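Local coordinates for terminase, large subunit (Bacillus phage spp1, PDB 2WBN), which packages viral DNA into empty capsids as an ATP-driven motor and cuts the genome through its metal-dependent C-terminal nuclease domain, the part present here, at residues L55-G60 with P115-A120; D82-H87 with A95-K100. All coordinates share one frame; numbering follows the deposited sequence.

How the contacts relate
From the N terminus, after strand 33-35 and helix 42-47, the chain runs along strand 51-56 and on through Phe57. It then passes through strands 64-72 and 77-86, turns into helix 91-100, crosses strand 108-110 and enters helix 115-124, where contact 1 closes the circuit. Contact 2 closes a much shorter loop, seven residues between His87 and Ala95, and lies wholly nested within the larger one. Their centres are about 14 Å apart and their nearest atoms about 5 Å, without touching. Both pack a helix against the same mixed sheet, contact 1 beside strand 51-56 and contact 2 on strand 77-86, and Leu91 of helix 91-100 touches Phe57 and Ser117.

Contact 1 of 2, residues L55-G60 with P115-A120; sequences LDFGYG and PRSIDA
Phe57 reaches from the chain next to Asp56 to the first turns of helix 115-124, and its ring makes all the direct contact with Ser117 and Ile118. From CB the ring is set anti to the carbonyl carbon (chi1 -71°), which directs it at the helix. Ser117 CB stands over the ring face, 3.8 Å from Phe57 CD2. Further out, Phe57 CE2 is 3.7 Å from Ser117 CB, and the ring tip CZ meets both Ser117 CB and Ile118 CG1. On the other side of the ring, Phe57 CE1 approaches Ile118 CG1 at 3.7 Å. Ser117 CB stands 14° off the ring normal, 3.7 Å from the centroid, which defines a CH-pi contact over one face; Ile118 CG1 instead lies near the ring plane at the edge, its side chain crossing that of Phe57 at about a right angle. Leu55 CG lies over the rim of the opposite face. While Ser117 CB rests against the ring, Ser117 OG is hydrogen-bonded to Glu114 OE1.

This is the RNase H-like nuclease fold of the terminase, in which strand 51-56 carries the metal ligand Asp56. That residue binds both manganese ions of the catalytic site, and Asp111 binds the first. Asp56 OD1 accepts a hydrogen bond from Gly58 N at 2.9 Å, with an N-H...O angle of 162°, forming an Asx turn over residues 56-58; the donor meets the anti side of the carboxylate, tilted out of its plane. Asp56 OD2 is bonded to Tyr197 OH, so both carboxylate oxygens have protein partners that constrain the group's rotation. Phe57 N is hydrogen-bonded to Asp111 OD2, tying the backbone beside the packed ring to the second carboxylate of the metal site.

Contact 2 of 2, residues D82-H87 with A95-K100; sequences DELVDH and ADFVRK
Strand 82-86 and helix 95-100 run nearly antiparallel, their axes 10.2 Å apart at closest approach with 165° between their directions, and Leu84 and Phe97 have the nearest CA atoms. A helix thus lies against the face of the mixed central sheet in the RNase H-like nuclease domain, following strand 77-86 after a short connection. Phe97 bridges the gap, its ring placed anti to the backbone N (chi1 175°) and reaching toward the strand.

Leu84 meets it from the opposite direction, and the two side chains slide past each other. Leu84 CD2 touches Phe97 CB at 3.9 Å, near the root of the aromatic side chain. Farther along, Leu84 CB stands 4.0 Å above the ring plane, offset toward the rim, over the CD2-CE2 side of Phe97. Phe66, on the neighbouring strand 64-72, touches both Leu84 and Phe97 and extends this apolar layer across the sheet.

Where the ring ends, the surroundings become polar. Phe97 CZ lies 3.7 Å from Glu83 O, which approaches obliquely. The CB of Glu83 points away from helix 95-100; its two carboxylate oxygens accept from the backbone N atoms of Ile163 and Asn162, joining the strand to the beginning of helix 161-169. At Asp82, CG lies at the ring edge, in plane, while the carboxylate is turned 70° from the ring. Each carboxylate oxygen of Asp82 has its own partner: OD2 is hydrogen-bonded to Tyr103 OH, and OD1 receives Glu83 N at 2.9 Å, the donor coming from above the carboxylate plane. With its rotation so restrained, Asp82 OD2 comes to rest 3.6 Å from Phe97 CZ.

Contact 1 of 2, residues L55-G60 with P115-A120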
ATOM      1  N   LEU A  55       6.015   0.577   0.615  1.00 44.91           N
ATOM      2  CA  LEU A  55       6.426   1.714   1.428  1.00 44.55           C
ATOM      3  C   LEU A  55       6.573   2.933   0.552  1.00 44.47           C
ATOM      4  O   LEU A  55       7.294   2.901  -0.442  1.00 44.81           O
ATOM      5  CB  LEU A  55       7.742   1.411   2.148  1.00 44.78           C
ATOM      6  CG  LEU A  55       8.356   2.570   2.936  1.00 43.59           C
ATOM      7  CD1 LEU A  55       7.443   3.054   4.043  1.00 44.92           C
ATOM      8  CD2 LEU A  55       9.698   2.148   3.496  1.00 44.28           C
ATOM      9  N   ASP A  56       5.862   3.993   0.916  1.00 44.47           N
ATOM     10  CA  ASP A  56       6.057   5.292   0.362  1.00 45.19           C
ATOM     11  C   ASP A  56       6.675   6.175   1.447  1.00 45.01           C
ATOM     12  O   ASP A  56       6.200   6.176   2.571  1.00 45.12           O
ATOM     13  CB  ASP A  56       4.743   5.889  -0.128  1.00 45.59           C
ATOM     14  CG  ASP A  56       4.966   7.180  -0.903  1.00 46.49           C
ATOM     15  OD1 ASP A  56       5.266   8.221  -0.267  1.00 47.75           O
ATOM     16  OD2 ASP A  56       4.904   7.148  -2.152  1.00 50.77           O
ATOM     17  N   PHE A  57       7.725   6.914   1.103  1.00 45.48           N
ATOM     18  CA  PHE A  57       8.505   7.657   2.096  1.00 45.50           C
ATOM     19  C   PHE A  57       7.921   8.991   2.535  1.00 46.72           C
ATOM     20  O   PHE A  57       8.366   9.565   3.538  1.00 46.37           O
ATOM     21  CB  PHE A  57       9.937   7.862   1.600  1.00 45.59           C
ATOM     22  CG  PHE A  57      10.751   6.604   1.596  1.00 42.58           C
ATOM     23  CD1 PHE A  57      11.084   5.984   0.407  1.00 41.69           C
ATOM     24  CD2 PHE A  57      11.148   6.015   2.794  1.00 43.35           C
ATOM     25  CE1 PHE A  57      11.826   4.797   0.401  1.00 42.38           C
ATOM     26  CE2 PHE A  57      11.882   4.837   2.801  1.00 42.43           C
ATOM     27  CZ  PHE A  57      12.214   4.223   1.600  1.00 42.22           C
ATOM     28  N   GLY A  58       6.938   9.495   1.801  1.00 47.00           N
ATOM     29  CA  GLY A  58       6.427  10.825   2.095  1.00 48.58           C
ATOM     30  C   GLY A  58       7.377  11.854   1.507  1.00 49.92           C
ATOM     31  O   GLY A  58       8.508  11.547   1.158  1.00 52.13           O
ATOM     32  N   TYR A  59       6.896  13.066   1.406  1.00 50.81           N
ATOM     33  CA  TYR A  59       7.600  14.150   0.781  1.00 50.79           C
ATOM     34  C   TYR A  59       6.777  15.399   1.069  1.00 51.37           C
ATOM     35  O   TYR A  59       5.550  15.401   0.903  1.00 51.84           O
ATOM     36  CB  TYR A  59       7.735  13.911  -0.723  1.00 50.95           C
ATOM     37  CG  TYR A  59       8.423  15.038  -1.468  1.00 50.71           C
ATOM     38  CD1 TYR A  59       9.690  15.452  -1.115  1.00 50.05           C
ATOM     39  CD2 TYR A  59       7.794  15.692  -2.524  1.00 51.65           C
ATOM     40  CE1 TYR A  59      10.311  16.497  -1.783  1.00 49.30           C
ATOM     41  CE2 TYR A  59       8.423  16.741  -3.208  1.00 50.16           C
ATOM     42  CZ  TYR A  59       9.674  17.131  -2.841  1.00 48.79           C
ATOM     43  OH  TYR A  59      10.294  18.173  -3.517  1.00 49.08           O
ATOM     44  N   GLY A  60       7.445  16.452   1.531  1.00 52.70           N
ATOM     45  CA  GLY A  60       6.764  17.668   1.966  1.00 53.23           C
ATOM     46  C   GLY A  60       5.864  17.283   3.123  1.00 53.81           C
ATOM     47  O   GLY A  60       6.302  16.561   4.026  1.00 54.43           O
ATOM     48  N   PRO A 115      16.307   6.952  -3.072  1.00 41.03           N
ATOM     49  CA  PRO A 115      17.271   5.830  -3.049  1.00 41.51           C
ATOM     50  C   PRO A 115      18.115   5.773  -1.772  1.00 41.14           C
ATOM     51  O   PRO A 115      18.452   4.693  -1.327  1.00 41.94           O
ATOM     52  CB  PRO A 115      18.118   6.059  -4.289  1.00 40.72           C
ATOM     53  CG  PRO A 115      17.947   7.502  -4.620  1.00 41.62           C
ATOM     54  CD  PRO A 115      16.546   7.848  -4.211  1.00 40.76           C
ATOM     55  N   ARG A 116      18.402   6.912  -1.156  1.00 41.99           N
ATOM     56  CA  ARG A 116      19.253   6.919   0.041  1.00 42.56           C
ATOM     57  C   ARG A 116      18.439   6.580   1.306  1.00 42.38           C
ATOM     58  O   ARG A 116      19.010   6.141   2.306  1.00 42.64           O
ATOM     59  CB  ARG A 116      19.972   8.252   0.211  1.00 42.55           C
ATOM     60  CG  ARG A 116      20.659   8.832  -1.049  1.00 45.89           C
ATOM     61  CD  ARG A 116      21.517   7.840  -1.794  1.00 46.83           C
ATOM     62  NE  ARG A 116      22.914   7.901  -1.426  1.00 48.92           N
ATOM     63  CZ  ARG A 116      23.579   7.012  -0.693  1.00 48.86           C
ATOM     64  NH1 ARG A 116      22.968   5.956  -0.187  1.00 52.95           N
ATOM     65  NH2 ARG A 116      24.861   7.200  -0.443  1.00 45.98           N
ATOM     66  N   SER A 117      17.123   6.785   1.267  1.00 42.54           N
ATOM     67  CA  SER A 117      16.251   6.333   2.367  1.00 42.08           C
ATOM     68  C   SER A 117      16.193   4.824   2.376  1.00 41.85           C
ATOM     69  O   SER A 117      16.196   4.208   3.434  1.00 42.30           O
ATOM     70  CB  SER A 117      14.848   6.904   2.256  1.00 42.19           C
ATOM     71  OG  SER A 117      14.886   8.307   2.392  1.00 43.36           O
ATOM     72  N   ILE A 118      16.127   4.233   1.192  1.00 41.70           N
ATOM     73  CA  ILE A 118      16.242   2.781   1.037  1.00 42.32           C
ATOM     74  C   ILE A 118      17.584   2.257   1.576  1.00 43.31           C
ATOM     75  O   ILE A 118      17.609   1.317   2.375  1.00 43.99           O
ATOM     76  CB  ILE A 118      16.034   2.372  -0.424  1.00 42.23           C
ATOM     77  CG1 ILE A 118      14.575   2.629  -0.832  1.00 42.57           C
ATOM     78  CG2 ILE A 118      16.384   0.895  -0.635  1.00 43.67           C
ATOM     79  CD1 ILE A 118      14.305   2.389  -2.273  1.00 43.30           C
ATOM     80  N   ASP A 119      18.677   2.886   1.161  1.00 43.64           N
ATOM     81  CA  ASP A 119      20.023   2.540   1.649  1.00 44.87           C
ATOM     82  C   ASP A 119      20.051   2.634   3.181  1.00 44.85           C
ATOM     83  O   ASP A 119      20.509   1.722   3.851  1.00 45.51           O
ATOM     84  CB  ASP A 119      21.073   3.503   1.082  1.00 45.03           C
ATOM     85  CG  ASP A 119      21.360   3.298  -0.417  1.00 47.19           C
ATOM     86  OD1 ASP A 119      21.058   2.234  -0.988  1.00 50.90           O
ATOM     87  OD2 ASP A 119      21.932   4.224  -1.028  1.00 48.29           O
ATOM     88  N   ALA A 120      19.553   3.748   3.718  1.00 45.04           N
ATOM     89  CA  ALA A 120      19.482   3.971   5.169  1.00 45.14           C
ATOM     90  C   ALA A 120      18.774   2.844   5.924  1.00 45.18           C
ATOM     91  O   ALA A 120      19.297   2.335   6.915  1.00 44.46           O
ATOM     92  CB  ALA A 120      18.791   5.304   5.472  1.00 45.00           C
TER

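Contact 2 of 2, residues D82-H87 with A95-K100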
ATOM      1  N   ASP A  82      -1.856  -4.795   7.930  1.00 45.08           N
ATOM      2  CA  ASP A  82      -1.353  -3.768   8.802  1.00 45.03           C
ATOM      3  C   ASP A  82      -0.851  -2.567   7.994  1.00 45.27           C
ATOM      4  O   ASP A  82      -0.776  -2.612   6.769  1.00 45.19           O
ATOM      5  CB  ASP A  82      -0.249  -4.358   9.676  1.00 45.15           C
ATOM      6  CG  ASP A  82      -0.159  -3.715  11.051  1.00 45.59           C
ATOM      7  OD1 ASP A  82      -0.804  -2.672  11.295  1.00 47.96           O
ATOM      8  OD2 ASP A  82       0.576  -4.263  11.901  1.00 47.19           O
ATOM      9  N   GLU A  83      -0.549  -1.487   8.710  1.00 45.48           N
ATOM     10  CA  GLU A  83      -0.097  -0.244   8.113  1.00 45.79           C
ATOM     11  C   GLU A  83       0.650   0.592   9.161  1.00 45.62           C
ATOM     12  O   GLU A  83       0.490   0.390  10.372  1.00 45.90           O
ATOM     13  CB  GLU A  83      -1.296   0.558   7.589  1.00 45.77           C
ATOM     14  CG  GLU A  83      -2.143   1.153   8.713  1.00 47.72           C
ATOM     15  CD  GLU A  83      -3.417   1.844   8.276  1.00 48.42           C
ATOM     16  OE1 GLU A  83      -3.839   1.686   7.114  1.00 51.28           O
ATOM     17  OE2 GLU A  83      -4.012   2.560   9.120  1.00 47.61           O
ATOM     18  N   LEU A  84       1.452   1.536   8.677  1.00 45.16           N
ATOM     19  CA  LEU A  84       1.981   2.615   9.490  1.00 44.92           C
ATOM     20  C   LEU A  84       1.956   3.861   8.624  1.00 44.79           C
ATOM     21  O   LEU A  84       2.579   3.898   7.560  1.00 45.85           O
ATOM     22  CB  LEU A  84       3.414   2.329   9.967  1.00 45.68           C
ATOM     23  CG  LEU A  84       4.081   3.377  10.865  1.00 45.61           C
ATOM     24  CD1 LEU A  84       3.425   3.477  12.262  1.00 47.92           C
ATOM     25  CD2 LEU A  84       5.573   3.080  10.997  1.00 48.20           C
ATOM     26  N   VAL A  85       1.238   4.876   9.085  1.00 44.37           N
ATOM     27  CA  VAL A  85       1.173   6.176   8.425  1.00 44.61           C
ATOM     28  C   VAL A  85       1.706   7.230   9.393  1.00 45.01           C
ATOM     29  O   VAL A  85       1.177   7.404  10.500  1.00 45.99           O
ATOM     30  CB  VAL A  85      -0.258   6.499   7.962  1.00 44.80           C
ATOM     31  CG1 VAL A  85      -0.309   7.873   7.251  1.00 44.36           C
ATOM     32  CG2 VAL A  85      -0.787   5.375   7.029  1.00 46.43           C
ATOM     33  N   ASP A  86       2.738   7.949   8.969  1.00 45.43           N
ATOM     34  CA  ASP A  86       3.426   8.909   9.820  1.00 45.78           C
ATOM     35  C   ASP A  86       3.785  10.158   9.033  1.00 44.89           C
ATOM     36  O   ASP A  86       4.606  10.100   8.101  1.00 43.36           O
ATOM     37  CB  ASP A  86       4.690   8.213  10.323  1.00 46.99           C
ATOM     38  CG  ASP A  86       5.348   8.919  11.450  1.00 52.00           C
ATOM     39  OD1 ASP A  86       4.896  10.025  11.832  1.00 56.17           O
ATOM     40  OD2 ASP A  86       6.358   8.339  11.965  1.00 58.92           O
ATOM     41  N   HIS A  87       3.179  11.282   9.422  1.00 44.24           N
ATOM     42  CA  HIS A  87       3.485  12.575   8.840  1.00 44.68           C
ATOM     43  C   HIS A  87       4.827  13.128   9.298  1.00 45.00           C
ATOM     44  O   HIS A  87       5.392  13.962   8.631  1.00 45.42           O
ATOM     45  CB  HIS A  87       2.373  13.588   9.131  1.00 44.09           C
ATOM     46  CG  HIS A  87       1.129  13.330   8.344  1.00 45.21           C
ATOM     47  ND1 HIS A  87       0.151  12.457   8.771  1.00 46.31           N
ATOM     48  CD2 HIS A  87       0.729  13.782   7.129  1.00 46.66           C
ATOM     49  CE1 HIS A  87      -0.796  12.380   7.854  1.00 48.69           C
ATOM     50  NE2 HIS A  87      -0.476  13.176   6.851  1.00 44.89           N
ATOM     51  N   ALA A  95      11.557   1.276  10.901  1.00 45.62           N
ATOM     52  CA  ALA A  95      12.282   0.014  11.092  1.00 45.44           C
ATOM     53  C   ALA A  95      11.904  -0.639  12.423  1.00 45.62           C
ATOM     54  O   ALA A  95      11.658  -1.837  12.471  1.00 45.49           O
ATOM     55  CB  ALA A  95      13.812   0.239  11.006  1.00 44.72           C
ATOM     56  N   ASP A  96      11.822   0.143  13.496  1.00 46.07           N
ATOM     57  CA  ASP A  96      11.393  -0.401  14.792  1.00 46.86           C
ATOM     58  C   ASP A  96      10.018  -1.089  14.704  1.00 46.62           C
ATOM     59  O   ASP A  96       9.832  -2.184  15.241  1.00 46.26           O
ATOM     60  CB  ASP A  96      11.417   0.679  15.885  1.00 47.13           C
ATOM     61  CG  ASP A  96      12.838   1.109  16.253  1.00 49.69           C
ATOM     62  OD1 ASP A  96      13.805   0.557  15.669  1.00 52.19           O
ATOM     63  OD2 ASP A  96      13.007   2.003  17.121  1.00 52.36           O
ATOM     64  N   PHE A  97       9.079  -0.465  14.003  1.00 46.18           N
ATOM     65  CA  PHE A  97       7.741  -1.023  13.814  1.00 46.67           C
ATOM     66  C   PHE A  97       7.793  -2.330  13.036  1.00 46.85           C
ATOM     67  O   PHE A  97       7.147  -3.322  13.412  1.00 46.76           O
ATOM     68  CB  PHE A  97       6.822  -0.016  13.092  1.00 46.54           C
ATOM     69  CG  PHE A  97       5.479  -0.573  12.754  1.00 47.11           C
ATOM     70  CD1 PHE A  97       4.478  -0.640  13.722  1.00 47.78           C
ATOM     71  CD2 PHE A  97       5.207  -1.047  11.482  1.00 48.06           C
ATOM     72  CE1 PHE A  97       3.226  -1.160  13.417  1.00 47.78           C
ATOM     73  CE2 PHE A  97       3.957  -1.579  11.173  1.00 47.69           C
ATOM     74  CZ  PHE A  97       2.967  -1.627  12.144  1.00 48.22           C
ATOM     75  N   VAL A  98       8.586  -2.339  11.968  1.00 47.42           N
ATOM     76  CA  VAL A  98       8.741  -3.516  11.121  1.00 48.19           C
ATOM     77  C   VAL A  98       9.393  -4.653  11.908  1.00 49.19           C
ATOM     78  O   VAL A  98       8.885  -5.782  11.927  1.00 49.12           O
ATOM     79  CB  VAL A  98       9.523  -3.158   9.818  1.00 48.40           C
ATOM     80  CG1 VAL A  98      10.046  -4.407   9.121  1.00 47.71           C
ATOM     81  CG2 VAL A  98       8.613  -2.368   8.887  1.00 47.08           C
ATOM     82  N   ARG A  99      10.499  -4.350  12.591  1.00 50.46           N
ATOM     83  CA  ARG A  99      11.148  -5.340  13.458  1.00 51.42           C
ATOM     84  C   ARG A  99      10.230  -5.826  14.587  1.00 51.63           C
ATOM     85  O   ARG A  99      10.061  -7.032  14.768  1.00 51.60           O
ATOM     86  CB  ARG A  99      12.470  -4.799  14.030  1.00 51.79           C
ATOM     87  CG  ARG A  99      13.660  -4.906  13.075  1.00 54.09           C
ATOM     88  CD  ARG A  99      14.987  -4.733  13.819  1.00 56.40           C
ATOM     89  NE  ARG A  99      15.030  -3.427  14.466  1.00 58.91           N
ATOM     90  CZ  ARG A  99      15.336  -2.288  13.852  1.00 62.32           C
ATOM     91  NH1 ARG A  99      15.317  -1.151  14.534  1.00 63.58           N
ATOM     92  NH2 ARG A  99      15.656  -2.268  12.558  1.00 64.10           N
ATOM     93  N   LYS A 100       9.620  -4.892  15.321  1.00 52.16           N
ATOM     94  CA  LYS A 100       8.730  -5.225  16.450  1.00 52.46           C
ATOM     95  C   LYS A 100       7.668  -6.260  16.055  1.00 52.51           C
ATOM     96  O   LYS A 100       7.407  -7.201  16.802  1.00 52.54           O
ATOM     97  CB  LYS A 100       8.050  -3.969  17.000  1.00 52.88           C
ATOM     98  CG  LYS A 100       7.578  -4.053  18.445  1.00 55.15           C
ATOM     99  CD  LYS A 100       6.364  -3.125  18.695  1.00 57.77           C
ATOM    100  CE  LYS A 100       6.189  -2.768  20.178  1.00 59.52           C
ATOM    101  NZ  LYS A 100       4.746  -2.546  20.553  1.00 60.99           N
TER